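B12-binding domain-containing protein (Kitasatospora setae, PDB 6WTE) binds cobalamin and a [4Fe-4S] cluster and, as the radical SAM methylase TsrM, catalyses methyl transfer by a non-radical route. Local coordinates at residues A[50-55]-A[91-96]; A[374-379]-A[395-400]; A[410-415]-A[471-476]. One frame throughout, in Å; residues are numbered along the deposited sequence.

Overall arrangement
The contacts follow one another along the chain: contact 1 in the B12-binding domain, then contact 2 and segment 410-415 in the radical SAM core, with strand 475-476 joined to the same sheet. Contact 1 joins helices 48-58 and 83-96, which flank a mainly parallel sheet; its centre is about 47 Å from that of contact 2, across the chain's centre. Contacts 2 and 3, centres about 25 Å apart, share a second sheet in which strands 373-380 and 404-412 are neighbours; L379 CD1 packs 3.4 Å from G410 O. Contact 3, about 32 Å from contact 1 between centres, lies close to the cobalamin, where the domains meet: R412 reaches D72 of the B12-binding domain.

Contact 1: residues A[50-55]-A[91-96]; sequences TCLHEY and TEIRRL
H53 NE2 donates to E92 OE2 at 2.8 Å, the one hydrogen bond between 50-55 and 91-96. The oxygen lies almost in the imidazole plane, at the ring's edge, whereas the nitrogen meets it from above the carboxylate, 43° out of that plane. E92 gets there with CG anti to its backbone N (chi1 -174°) and a bend at chi2. Its OE1 has a long, purely electrostatic pairing with R95 NH1.

Beside the polar pair the helices meet through L52, L96, I93 and the aliphatic part of E92. L52 CD1 lies 3.8 Å from E92 CG and 4.0 Å from I93 CG1, while L52 CB touches L96 CD1 at 3.8 Å. The same L96 methyl comes to 3.9 Å from H53 CD2 at the ring edge. With E92 cut back to an alanine, H53 NE2 would probably lose this acceptor, R95 its distant countercharge and L52 CD1 its neighbour CG. The segment axes pass 10.3 Å apart at -22°, as expected of neighbouring helices flanking a Rossmann-like B12-binding domain. L52 and I93 also touch sheet residues L39 and V8, whereas exposed H53 carries the polar bond; the carboxylate probably favours a hydrogen-bearing NE2 and fixes the ring's rotation.

Contact 2: residues A[374-379]-A[395-400]; sequences TMVEAL and DAFMAL
The ring of F397 meets V376 and A378, joining helix 387-398 to strand 373-380 inside a beta-alpha-beta unit that strand 404-412 completes. This is the repeating element of the radical SAM core, a fold related to the TIM barrel, and the contact is the apolar seam between a strand and the helix that follows it.

V376 and A378, two residues apart on the strand, both send their CB toward the helix, as alternation along a strand requires; E377 between them points its CB away. F397 answers from the helix with CG beside the backbone N and anti to the carbonyl carbon (chi1 -83°), which brings the ring against V376 and A378. The ring presents its CD2-CE2 side: V376 CG1 approaches CD2 to 3.8 Å and A378 CB approaches CE2 to 3.6 Å, both obliquely. The V376 and F397 side chains themselves are inclined to each other.

L400, three residues further along, takes the second V376 branch. Its CD1 is 4.1 Å from V376 CG2, and the two side chains cross at about a right angle. The valine thus divides its methyls, CG1 mainly to the phenylalanine and CG2 to the leucine. V376 also touches V332 and S334 of strand 327-335, and L400 rests on helix 357-369, so the seam continues into the neighbouring strand and helix. The E377 side chain lies about 8 Å from the bound cobalamin without touching the helix segment; its backbone joins the seam: E377 O lies near the F397 ring plane, at the edge, 3.6 Å from CE2.

Contact 3: residues A[410-415]-A[471-476]; sequences GLRLFP and FRLVCY
V474 O accepts two hydrogen bonds from the 410-415 segment: R412 NH1 at 2.9 Å and L413 N at 3.0 Å. The donors are tilted 18° and 31° from the carbonyl plane, so neither lies in it. The side-chain bond runs close to the guanidinium plane, and the backbone N-H of the next residue supplies the other.

A second pair of bonds links L411 and Y476, an antiparallel hydrogen-bonded pair: L411 N donates to Y476 O, and Y476 N returns to L411 O at 2.8 Å. L411 O also receives a CA-H...O contact from C475 CA at 3.1 Å. R412 and C475 form the adjoining non-hydrogen-bonded pair, with R412 CD 3.7 Å from C475 SG.

Bends at chi2 and chi3 turn the R412 chain back, bringing its guanidinium between L473 CG, 3.8 Å above the centre of one face, and F414 CE1, offset toward the rim of the other. NE forms a salt bridge with D72, and NH1 has a further weak bond to F463 O. The charged group therefore has a carboxylate and carbonyl oxygens as partners within a largely apolar setting. L413, away from the guanidinium, sets CD1 3.8 Å from V474 CG1 and CD2 near Y476 CB.

F414 touches the cobalamin, and R412, through D72, ties this part of the sheet to the B12-binding domain. The arrangement is a short antiparallel bridge added to the end of strand 404-412 in the radical SAM sheet, at the cobalamin pocket, to which F414 belongs.

Contact 1: residues A[50-55]-A[91-96]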
ATOM      1  N   THR A  50     -21.411 -14.380  10.378  1.00 21.60           N
ATOM      2  CA  THR A  50     -22.842 -14.129  10.230  1.00 25.12           C
ATOM      3  C   THR A  50     -23.138 -13.418   8.917  1.00 25.13           C
ATOM      4  O   THR A  50     -24.086 -13.775   8.210  1.00 28.11           O
ATOM      5  CB  THR A  50     -23.346 -13.309  11.418  1.00 25.48           C
ATOM      6  OG1 THR A  50     -23.281 -14.112  12.603  1.00 31.77           O
ATOM      7  CG2 THR A  50     -24.789 -12.843  11.199  1.00 26.71           C
ATOM      8  N   CYS A  51     -22.321 -12.424   8.566  1.00 23.81           N
ATOM      9  CA  CYS A  51     -22.502 -11.735   7.295  1.00 21.48           C
ATOM     10  C   CYS A  51     -22.387 -12.706   6.123  1.00 23.80           C
ATOM     11  O   CYS A  51     -23.215 -12.687   5.204  1.00 24.66           O
ATOM     12  CB  CYS A  51     -21.479 -10.605   7.168  1.00 28.95           C
ATOM     13  SG  CYS A  51     -21.577  -9.715   5.613  1.00 30.66           S
ATOM     14  N   LEU A  52     -21.371 -13.577   6.148  1.00 20.92           N
ATOM     15  CA  LEU A  52     -21.200 -14.560   5.078  1.00 20.00           C
ATOM     16  C   LEU A  52     -22.351 -15.556   5.040  1.00 24.61           C
ATOM     17  O   LEU A  52     -22.847 -15.900   3.960  1.00 21.70           O
ATOM     18  CB  LEU A  52     -19.881 -15.307   5.257  1.00 15.64           C
ATOM     19  CG  LEU A  52     -18.562 -14.552   5.088  1.00 15.23           C
ATOM     20  CD1 LEU A  52     -17.420 -15.541   5.250  1.00 18.25           C
ATOM     21  CD2 LEU A  52     -18.496 -13.865   3.737  1.00 19.70           C
ATOM     22  N   HIS A  53     -22.763 -16.056   6.206  1.00 22.72           N
ATOM     23  CA  HIS A  53     -23.850 -17.030   6.256  1.00 26.08           C
ATOM     24  C   HIS A  53     -25.123 -16.472   5.641  1.00 27.73           C
ATOM     25  O   HIS A  53     -25.798 -17.161   4.867  1.00 28.80           O
ATOM     26  CB  HIS A  53     -24.096 -17.456   7.699  1.00 21.71           C
ATOM     27  CG  HIS A  53     -22.946 -18.190   8.308  1.00 21.99           C
ATOM     28  ND1 HIS A  53     -22.792 -18.336   9.669  1.00 25.76           N
ATOM     29  CD2 HIS A  53     -21.888 -18.813   7.740  1.00 20.96           C
ATOM     30  CE1 HIS A  53     -21.693 -19.026   9.913  1.00 18.34           C
ATOM     31  NE2 HIS A  53     -21.122 -19.324   8.760  1.00 25.10           N
ATOM     32  N   GLU A  54     -25.460 -15.220   5.960  1.00 27.69           N
ATOM     33  CA  GLU A  54     -26.636 -14.601   5.359  1.00 31.64           C
ATOM     34  C   GLU A  54     -26.492 -14.517   3.845  1.00 29.94           C
ATOM     35  O   GLU A  54     -27.411 -14.888   3.107  1.00 30.99           O
ATOM     36  CB  GLU A  54     -26.875 -13.213   5.958  1.00 29.92           C
ATOM     37  CG  GLU A  54     -27.153 -13.211   7.452  1.00 36.98           C
ATOM     38  CD  GLU A  54     -27.115 -11.815   8.057  1.00 37.12           C
ATOM     39  OE1 GLU A  54     -26.395 -10.943   7.519  1.00 44.43           O
ATOM     40  OE2 GLU A  54     -27.805 -11.588   9.074  1.00 42.89           O
ATOM     41  N   TYR A  55     -25.335 -14.054   3.360  1.00 26.29           N
ATOM     42  CA  TYR A  55     -25.203 -13.792   1.929  1.00 24.34           C
ATOM     43  C   TYR A  55     -25.352 -15.069   1.109  1.00 25.25           C
ATOM     44  O   TYR A  55     -26.132 -15.116   0.152  1.00 26.72           O
ATOM     45  CB  TYR A  55     -23.870 -13.107   1.613  1.00 23.93           C
ATOM     46  CG  TYR A  55     -23.756 -12.803   0.133  1.00 24.56           C
ATOM     47  CD1 TYR A  55     -24.304 -11.643  -0.397  1.00 25.95           C
ATOM     48  CD2 TYR A  55     -23.147 -13.698  -0.737  1.00 20.19           C
ATOM     49  CE1 TYR A  55     -24.233 -11.374  -1.753  1.00 24.59           C
ATOM     50  CE2 TYR A  55     -23.075 -13.439  -2.090  1.00 22.52           C
ATOM     51  CZ  TYR A  55     -23.616 -12.280  -2.594  1.00 21.79           C
ATOM     52  OH  TYR A  55     -23.538 -12.023  -3.944  1.00 22.63           O
ATOM     53  N   THR A  91     -11.509 -19.616   3.937  1.00 14.00           N
ATOM     54  CA  THR A  91     -11.902 -20.985   4.258  1.00 17.27           C
ATOM     55  C   THR A  91     -13.395 -21.076   4.546  1.00 20.04           C
ATOM     56  O   THR A  91     -14.060 -22.027   4.118  1.00 18.21           O
ATOM     57  CB  THR A  91     -11.081 -21.507   5.440  1.00 16.04           C
ATOM     58  OG1 THR A  91      -9.708 -21.606   5.054  1.00 17.78           O
ATOM     59  CG2 THR A  91     -11.573 -22.876   5.880  1.00 19.65           C
ATOM     60  N   GLU A  92     -13.944 -20.084   5.256  1.00 16.44           N
ATOM     61  CA  GLU A  92     -15.386 -20.071   5.493  1.00 16.75           C
ATOM     62  C   GLU A  92     -16.161 -19.888   4.192  1.00 17.92           C
ATOM     63  O   GLU A  92     -17.195 -20.536   3.983  1.00 16.71           O
ATOM     64  CB  GLU A  92     -15.740 -18.978   6.501  1.00 18.74           C
ATOM     65  CG  GLU A  92     -17.204 -18.977   6.924  1.00 20.49           C
ATOM     66  CD  GLU A  92     -17.602 -20.220   7.709  1.00 25.30           C
ATOM     67  OE1 GLU A  92     -16.726 -20.855   8.332  1.00 28.46           O
ATOM     68  OE2 GLU A  92     -18.801 -20.562   7.700  1.00 30.67           O
ATOM     69  N   ILE A  93     -15.681 -19.012   3.305  1.00 15.01           N
ATOM     70  CA  ILE A  93     -16.331 -18.827   2.009  1.00 14.75           C
ATOM     71  C   ILE A  93     -16.446 -20.161   1.279  1.00 18.36           C
ATOM     72  O   ILE A  93     -17.512 -20.516   0.761  1.00 16.12           O
ATOM     73  CB  ILE A  93     -15.570 -17.791   1.164  1.00 16.55           C
ATOM     74  CG1 ILE A  93     -15.832 -16.373   1.677  1.00 16.26           C
ATOM     75  CG2 ILE A  93     -15.973 -17.904  -0.296  1.00 13.87           C
ATOM     76  CD1 ILE A  93     -14.900 -15.318   1.069  1.00 16.25           C
ATOM     77  N   ARG A  94     -15.351 -20.923   1.238  1.00 17.01           N
ATOM     78  CA  ARG A  94     -15.333 -22.174   0.489  1.00 17.19           C
ATOM     79  C   ARG A  94     -16.190 -23.253   1.135  1.00 17.96           C
ATOM     80  O   ARG A  94     -16.536 -24.230   0.465  1.00 21.16           O
ATOM     81  CB  ARG A  94     -13.894 -22.659   0.316  1.00 16.30           C
ATOM     82  CG  ARG A  94     -13.056 -21.682  -0.499  1.00 17.89           C
ATOM     83  CD  ARG A  94     -11.635 -22.163  -0.714  1.00 20.26           C
ATOM     84  NE  ARG A  94     -11.561 -23.323  -1.600  1.00 17.47           N
ATOM     85  CZ  ARG A  94     -11.643 -23.248  -2.926  1.00 18.31           C
ATOM     86  NH1 ARG A  94     -11.821 -22.073  -3.519  1.00 19.50           N
ATOM     87  NH2 ARG A  94     -11.555 -24.346  -3.662  1.00 25.29           N
ATOM     88  N   ARG A  95     -16.529 -23.108   2.419  1.00 18.90           N
ATOM     89  CA  ARG A  95     -17.508 -24.002   3.028  1.00 21.04           C
ATOM     90  C   ARG A  95     -18.926 -23.700   2.569  1.00 20.63           C
ATOM     91  O   ARG A  95     -19.795 -24.575   2.667  1.00 19.48           O
ATOM     92  CB  ARG A  95     -17.438 -23.922   4.559  1.00 20.98           C
ATOM     93  CG  ARG A  95     -16.164 -24.513   5.157  1.00 24.60           C
ATOM     94  CD  ARG A  95     -16.288 -24.717   6.666  1.00 32.40           C
ATOM     95  NE  ARG A  95     -14.981 -24.881   7.304  1.00 44.22           N
ATOM     96  CZ  ARG A  95     -14.735 -24.653   8.591  1.00 43.38           C
ATOM     97  NH1 ARG A  95     -15.708 -24.239   9.393  1.00 46.53           N
ATOM     98  NH2 ARG A  95     -13.513 -24.831   9.078  1.00 47.82           N
ATOM     99  N   LEU A  96     -19.167 -22.499   2.044  1.00 18.32           N
ATOM    100  CA  LEU A  96     -20.503 -22.016   1.726  1.00 17.85           C
ATOM    101  C   LEU A  96     -20.820 -22.019   0.237  1.00 17.67           C
ATOM    102  O   LEU A  96     -22.001 -21.928  -0.127  1.00 20.66           O
ATOM    103  CB  LEU A  96     -20.681 -20.591   2.271  1.00 19.04           C
ATOM    104  CG  LEU A  96     -20.484 -20.424   3.780  1.00 19.70           C
ATOM    105  CD1 LEU A  96     -20.451 -18.942   4.163  1.00 20.30           C
ATOM    106  CD2 LEU A  96     -21.582 -21.144   4.547  1.00 22.71           C
TER

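Contact 2: residues A[374-379]-A[395-400]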
ATOM      1  N   THR A 374       3.348  19.680   5.443  1.00 12.55           N
ATOM      2  CA  THR A 374       4.360  18.748   4.962  1.00 11.29           C
ATOM      3  C   THR A 374       4.615  17.652   5.981  1.00 11.86           C
ATOM      4  O   THR A 374       4.746  17.922   7.180  1.00 11.25           O
ATOM      5  CB  THR A 374       5.680  19.467   4.679  1.00 14.02           C
ATOM      6  OG1 THR A 374       6.019  20.280   5.808  1.00 14.15           O
ATOM      7  CG2 THR A 374       5.557  20.346   3.447  1.00 12.97           C
ATOM      8  N   MET A 375       4.718  16.417   5.497  1.00 12.91           N
ATOM      9  CA  MET A 375       5.213  15.310   6.300  1.00 12.34           C
ATOM     10  C   MET A 375       6.417  14.702   5.597  1.00 13.95           C
ATOM     11  O   MET A 375       6.295  14.211   4.469  1.00 14.38           O
ATOM     12  CB  MET A 375       4.143  14.249   6.521  1.00 14.60           C
ATOM     13  CG  MET A 375       4.691  13.072   7.273  1.00 18.14           C
ATOM     14  SD  MET A 375       3.417  12.237   8.190  1.00 17.83           S
ATOM     15  CE  MET A 375       4.366  10.877   8.874  1.00 21.62           C
ATOM     16  N   VAL A 376       7.571  14.737   6.258  1.00 11.47           N
ATOM     17  CA  VAL A 376       8.810  14.183   5.717  1.00 13.02           C
ATOM     18  C   VAL A 376       9.093  12.856   6.405  1.00 11.90           C
ATOM     19  O   VAL A 376       9.111  12.782   7.641  1.00 14.72           O
ATOM     20  CB  VAL A 376       9.982  15.161   5.901  1.00 10.94           C
ATOM     21  CG1 VAL A 376      11.284  14.544   5.387  1.00 14.37           C
ATOM     22  CG2 VAL A 376       9.694  16.467   5.186  1.00 15.45           C
ATOM     23  N   GLU A 377       9.352  11.817   5.609  1.00 12.50           N
ATOM     24  CA  GLU A 377       9.546  10.463   6.108  1.00 12.19           C
ATOM     25  C   GLU A 377      11.004  10.044   5.976  1.00 14.02           C
ATOM     26  O   GLU A 377      11.654  10.333   4.968  1.00 14.22           O
ATOM     27  CB  GLU A 377       8.666   9.469   5.350  1.00 18.03           C
ATOM     28  CG  GLU A 377       7.205   9.856   5.317  1.00 18.90           C
ATOM     29  CD  GLU A 377       6.377   9.079   6.309  1.00 29.85           C
ATOM     30  OE1 GLU A 377       6.938   8.613   7.330  1.00 28.03           O
ATOM     31  OE2 GLU A 377       5.161   8.935   6.067  1.00 30.96           O
ATOM     32  N   ALA A 378      11.515   9.379   7.011  1.00 12.18           N
ATOM     33  CA  ALA A 378      12.839   8.775   7.001  1.00 15.12           C
ATOM     34  C   ALA A 378      12.734   7.291   7.331  1.00 13.02           C
ATOM     35  O   ALA A 378      11.866   6.869   8.099  1.00 13.01           O
ATOM     36  CB  ALA A 378      13.767   9.459   8.010  1.00 15.44           C
ATOM     37  N   LEU A 379      13.620   6.495   6.736  1.00 12.31           N
ATOM     38  CA  LEU A 379      13.695   5.064   7.018  1.00 11.86           C
ATOM     39  C   LEU A 379      15.117   4.732   7.436  1.00 12.27           C
ATOM     40  O   LEU A 379      16.063   5.008   6.693  1.00 13.03           O
ATOM     41  CB  LEU A 379      13.277   4.231   5.803  1.00 12.44           C
ATOM     42  CG  LEU A 379      13.476   2.720   5.943  1.00 15.98           C
ATOM     43  CD1 LEU A 379      12.725   2.153   7.146  1.00 13.19           C
ATOM     44  CD2 LEU A 379      13.059   2.015   4.654  1.00 15.66           C
ATOM     45  N   ASP A 395      19.209  15.044  12.470  1.00 16.10           N
ATOM     46  CA  ASP A 395      19.532  16.462  12.615  1.00 15.76           C
ATOM     47  C   ASP A 395      19.133  17.256  11.380  1.00 15.91           C
ATOM     48  O   ASP A 395      18.557  18.346  11.491  1.00 16.55           O
ATOM     49  CB  ASP A 395      21.026  16.635  12.894  1.00 17.99           C
ATOM     50  CG  ASP A 395      21.407  16.213  14.299  1.00 21.09           C
ATOM     51  OD1 ASP A 395      20.499  16.021  15.131  1.00 25.07           O
ATOM     52  OD2 ASP A 395      22.615  16.076  14.571  1.00 23.35           O
ATOM     53  N   ALA A 396      19.438  16.733  10.193  1.00 14.32           N
ATOM     54  CA  ALA A 396      19.129  17.465   8.970  1.00 13.10           C
ATOM     55  C   ALA A 396      17.627  17.505   8.707  1.00 16.17           C
ATOM     56  O   ALA A 396      17.085  18.555   8.343  1.00 15.05           O
ATOM     57  CB  ALA A 396      19.861  16.838   7.790  1.00 15.58           C
ATOM     58  N   PHE A 397      16.938  16.371   8.879  1.00 13.60           N
ATOM     59  CA  PHE A 397      15.496  16.340   8.645  1.00 12.24           C
ATOM     60  C   PHE A 397      14.746  17.225   9.639  1.00 15.10           C
ATOM     61  O   PHE A 397      13.831  17.961   9.256  1.00 13.49           O
ATOM     62  CB  PHE A 397      14.965  14.904   8.717  1.00 12.01           C
ATOM     63  CG  PHE A 397      15.136  14.125   7.450  1.00 11.72           C
ATOM     64  CD1 PHE A 397      16.124  14.447   6.533  1.00 15.73           C
ATOM     65  CD2 PHE A 397      14.288  13.059   7.165  1.00 12.65           C
ATOM     66  CE1 PHE A 397      16.274  13.704   5.361  1.00 16.00           C
ATOM     67  CE2 PHE A 397      14.436  12.317   5.996  1.00 17.38           C
ATOM     68  CZ  PHE A 397      15.428  12.649   5.094  1.00 15.18           C
ATOM     69  N   MET A 398      15.108  17.156  10.923  1.00 14.87           N
ATOM     70  CA  MET A 398      14.397  17.937  11.927  1.00 14.72           C
ATOM     71  C   MET A 398      14.551  19.435  11.687  1.00 14.47           C
ATOM     72  O   MET A 398      13.634  20.209  11.990  1.00 15.91           O
ATOM     73  CB  MET A 398      14.884  17.559  13.328  1.00 13.88           C
ATOM     74  CG  MET A 398      14.453  16.166  13.765  1.00 13.61           C
ATOM     75  SD  MET A 398      12.654  16.023  13.876  1.00 17.82           S
ATOM     76  CE  MET A 398      12.362  17.173  15.216  1.00 17.33           C
ATOM     77  N   ALA A 399      15.684  19.859  11.123  1.00 16.09           N
ATOM     78  CA  ALA A 399      15.901  21.276  10.848  1.00 15.14           C
ATOM     79  C   ALA A 399      15.037  21.794   9.705  1.00 18.63           C
ATOM     80  O   ALA A 399      14.951  23.014   9.524  1.00 15.67           O
ATOM     81  CB  ALA A 399      17.383  21.529  10.545  1.00 15.94           C
ATOM     82  N   LEU A 400      14.400  20.904   8.934  1.00 15.78           N
ATOM     83  CA  LEU A 400      13.475  21.338   7.887  1.00 16.26           C
ATOM     84  C   LEU A 400      12.258  22.053   8.457  1.00 17.46           C
ATOM     85  O   LEU A 400      11.625  22.849   7.756  1.00 19.13           O
ATOM     86  CB  LEU A 400      13.007  20.138   7.064  1.00 18.38           C
ATOM     87  CG  LEU A 400      14.016  19.423   6.173  1.00 16.99           C
ATOM     88  CD1 LEU A 400      13.412  18.110   5.713  1.00 15.38           C
ATOM     89  CD2 LEU A 400      14.360  20.298   4.978  1.00 17.87           C
TER

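Contact 3: residues A[410-415]-A[471-476]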
ATOM      1  N   GLY A 410      13.954  -0.471  10.204  1.00 12.09           N
ATOM      2  CA  GLY A 410      13.958  -1.829   9.698  1.00 12.29           C
ATOM      3  C   GLY A 410      13.141  -1.978   8.426  1.00 14.26           C
ATOM      4  O   GLY A 410      12.326  -1.129   8.065  1.00 15.49           O
ATOM      5  N   LEU A 411      13.365  -3.095   7.730  1.00 11.75           N
ATOM      6  CA  LEU A 411      12.699  -3.349   6.456  1.00 11.23           C
ATOM      7  C   LEU A 411      12.157  -4.768   6.423  1.00 11.80           C
ATOM      8  O   LEU A 411      12.930  -5.728   6.512  1.00 12.08           O
ATOM      9  CB  LEU A 411      13.657  -3.136   5.280  1.00 14.43           C
ATOM     10  CG  LEU A 411      13.016  -3.431   3.920  1.00 13.72           C
ATOM     11  CD1 LEU A 411      11.878  -2.457   3.658  1.00 18.14           C
ATOM     12  CD2 LEU A 411      14.030  -3.391   2.795  1.00 14.37           C
ATOM     13  N   ARG A 412      10.842  -4.904   6.263  1.00 11.50           N
ATOM     14  CA  ARG A 412      10.280  -6.203   5.903  1.00 13.08           C
ATOM     15  C   ARG A 412      10.651  -6.528   4.461  1.00 12.87           C
ATOM     16  O   ARG A 412      10.425  -5.716   3.557  1.00 13.80           O
ATOM     17  CB  ARG A 412       8.757  -6.203   6.070  1.00 14.34           C
ATOM     18  CG  ARG A 412       8.270  -6.556   7.465  1.00 14.25           C
ATOM     19  CD  ARG A 412       8.067  -8.058   7.639  1.00 16.08           C
ATOM     20  NE  ARG A 412       7.004  -8.560   6.770  1.00 14.31           N
ATOM     21  CZ  ARG A 412       7.167  -9.487   5.834  1.00 16.73           C
ATOM     22  NH1 ARG A 412       8.354 -10.056   5.644  1.00 16.01           N
ATOM     23  NH2 ARG A 412       6.131  -9.861   5.099  1.00 13.40           N
ATOM     24  N   LEU A 413      11.224  -7.716   4.249  1.00 11.44           N
ATOM     25  CA  LEU A 413      11.709  -8.135   2.941  1.00 12.64           C
ATOM     26  C   LEU A 413      10.633  -8.879   2.164  1.00 12.26           C
ATOM     27  O   LEU A 413       9.918  -9.711   2.720  1.00 12.12           O
ATOM     28  CB  LEU A 413      12.935  -9.036   3.091  1.00 12.76           C
ATOM     29  CG  LEU A 413      14.148  -8.353   3.728  1.00 16.03           C
ATOM     30  CD1 LEU A 413      15.266  -9.344   3.909  1.00 14.19           C
ATOM     31  CD2 LEU A 413      14.596  -7.184   2.870  1.00 15.96           C
ATOM     32  N   PHE A 414      10.550  -8.595   0.866  1.00 11.89           N
ATOM     33  CA  PHE A 414       9.593  -9.212  -0.036  1.00 10.99           C
ATOM     34  C   PHE A 414      10.315  -9.751  -1.263  1.00 13.23           C
ATOM     35  O   PHE A 414      11.407  -9.280  -1.602  1.00 12.43           O
ATOM     36  CB  PHE A 414       8.505  -8.206  -0.438  1.00 12.35           C
ATOM     37  CG  PHE A 414       7.546  -7.902   0.675  1.00 12.13           C
ATOM     38  CD1 PHE A 414       7.860  -6.949   1.634  1.00 16.56           C
ATOM     39  CD2 PHE A 414       6.347  -8.587   0.778  1.00 15.02           C
ATOM     40  CE1 PHE A 414       6.985  -6.675   2.672  1.00 13.54           C
ATOM     41  CE2 PHE A 414       5.467  -8.314   1.812  1.00 16.55           C
ATOM     42  CZ  PHE A 414       5.790  -7.359   2.759  1.00 15.27           C
ATOM     43  N   PRO A 415       9.748 -10.768  -1.922  1.00 12.66           N
ATOM     44  CA  PRO A 415      10.521 -11.500  -2.943  1.00 12.82           C
ATOM     45  C   PRO A 415      10.899 -10.666  -4.153  1.00 12.25           C
ATOM     46  O   PRO A 415      11.976 -10.879  -4.724  1.00 12.16           O
ATOM     47  CB  PRO A 415       9.587 -12.660  -3.323  1.00 10.32           C
ATOM     48  CG  PRO A 415       8.218 -12.213  -2.886  1.00 10.52           C
ATOM     49  CD  PRO A 415       8.450 -11.415  -1.651  1.00 11.55           C
ATOM     50  N   PHE A 471       4.548 -19.010  10.623  1.00 17.39           N
ATOM     51  CA  PHE A 471       4.849 -17.625  10.289  1.00 14.32           C
ATOM     52  C   PHE A 471       6.274 -17.283  10.690  1.00 17.95           C
ATOM     53  O   PHE A 471       6.690 -17.521  11.827  1.00 18.02           O
ATOM     54  CB  PHE A 471       3.873 -16.676  10.979  1.00 14.65           C
ATOM     55  CG  PHE A 471       2.586 -16.494  10.233  1.00 17.67           C
ATOM     56  CD1 PHE A 471       2.592 -16.105   8.902  1.00 16.22           C
ATOM     57  CD2 PHE A 471       1.376 -16.721  10.860  1.00 20.08           C
ATOM     58  CE1 PHE A 471       1.404 -15.930   8.215  1.00 15.57           C
ATOM     59  CE2 PHE A 471       0.187 -16.558  10.177  1.00 17.11           C
ATOM     60  CZ  PHE A 471       0.204 -16.165   8.856  1.00 17.45           C
ATOM     61  N   ARG A 472       7.019 -16.724   9.741  1.00 14.08           N
ATOM     62  CA  ARG A 472       8.415 -16.346   9.941  1.00 14.26           C
ATOM     63  C   ARG A 472       8.667 -15.198   8.963  1.00 14.08           C
ATOM     64  O   ARG A 472       9.253 -15.366   7.890  1.00 16.09           O
ATOM     65  CB  ARG A 472       9.357 -17.530   9.719  1.00 16.95           C
ATOM     66  CG  ARG A 472      10.720 -17.369  10.362  1.00 24.38           C
ATOM     67  CD  ARG A 472      11.750 -16.837   9.383  1.00 21.82           C
ATOM     68  NE  ARG A 472      12.217 -17.857   8.448  1.00 25.05           N
ATOM     69  CZ  ARG A 472      11.799 -17.963   7.192  1.00 18.25           C
ATOM     70  NH1 ARG A 472      10.901 -17.119   6.725  1.00 18.97           N
ATOM     71  NH2 ARG A 472      12.284 -18.911   6.404  1.00 22.77           N
ATOM     72  N   LEU A 473       8.172 -14.018   9.338  1.00 13.85           N
ATOM     73  CA  LEU A 473       8.243 -12.835   8.489  1.00 12.09           C
ATOM     74  C   LEU A 473       9.664 -12.291   8.513  1.00 13.20           C
ATOM     75  O   LEU A 473      10.173 -11.928   9.579  1.00 14.14           O
ATOM     76  CB  LEU A 473       7.252 -11.774   8.959  1.00 11.93           C
ATOM     77  CG  LEU A 473       5.798 -11.910   8.500  1.00 12.17           C
ATOM     78  CD1 LEU A 473       5.173 -13.219   8.971  1.00 12.95           C
ATOM     79  CD2 LEU A 473       4.993 -10.718   9.006  1.00 14.05           C
ATOM     80  N   VAL A 474      10.295 -12.232   7.340  1.00 11.95           N
ATOM     81  CA  VAL A 474      11.720 -11.936   7.216  1.00 12.94           C
ATOM     82  C   VAL A 474      11.936 -10.432   7.112  1.00 13.30           C
ATOM     83  O   VAL A 474      11.163  -9.728   6.448  1.00 12.23           O
ATOM     84  CB  VAL A 474      12.302 -12.670   5.996  1.00 14.18           C
ATOM     85  CG1 VAL A 474      13.734 -12.291   5.784  1.00 17.90           C
ATOM     86  CG2 VAL A 474      12.185 -14.177   6.197  1.00 17.37           C
ATOM     87  N   CYS A 475      13.003  -9.940   7.760  1.00 12.10           N
ATOM     88  CA  CYS A 475      13.347  -8.523   7.796  1.00 12.41           C
ATOM     89  C   CYS A 475      14.840  -8.337   7.584  1.00 12.16           C
ATOM     90  O   CYS A 475      15.635  -9.264   7.757  1.00 12.49           O
ATOM     91  CB  CYS A 475      12.974  -7.877   9.133  1.00 12.51           C
ATOM     92  SG  CYS A 475      11.218  -7.999   9.512  1.00 19.26           S
ATOM     93  N   TYR A 476      15.207  -7.109   7.224  1.00 11.99           N
ATOM     94  CA  TYR A 476      16.588  -6.653   7.239  1.00 12.37           C
ATOM     95  C   TYR A 476      16.710  -5.481   8.201  1.00 12.61           C
ATOM     96  O   TYR A 476      15.845  -4.599   8.232  1.00 12.06           O
ATOM     97  CB  TYR A 476      17.075  -6.209   5.854  1.00 11.97           C
ATOM     98  CG  TYR A 476      18.510  -5.723   5.885  1.00 14.25           C
ATOM     99  CD1 TYR A 476      19.565  -6.612   5.747  1.00 12.58           C
ATOM    100  CD2 TYR A 476      18.810  -4.376   6.077  1.00 13.90           C
ATOM    101  CE1 TYR A 476      20.875  -6.188   5.788  1.00 13.17           C
ATOM    102  CE2 TYR A 476      20.117  -3.936   6.123  1.00 12.50           C
ATOM    103  CZ  TYR A 476      21.150  -4.846   5.974  1.00 12.84           C
ATOM    104  OH  TYR A 476      22.451  -4.411   6.022  1.00 13.74           O
TER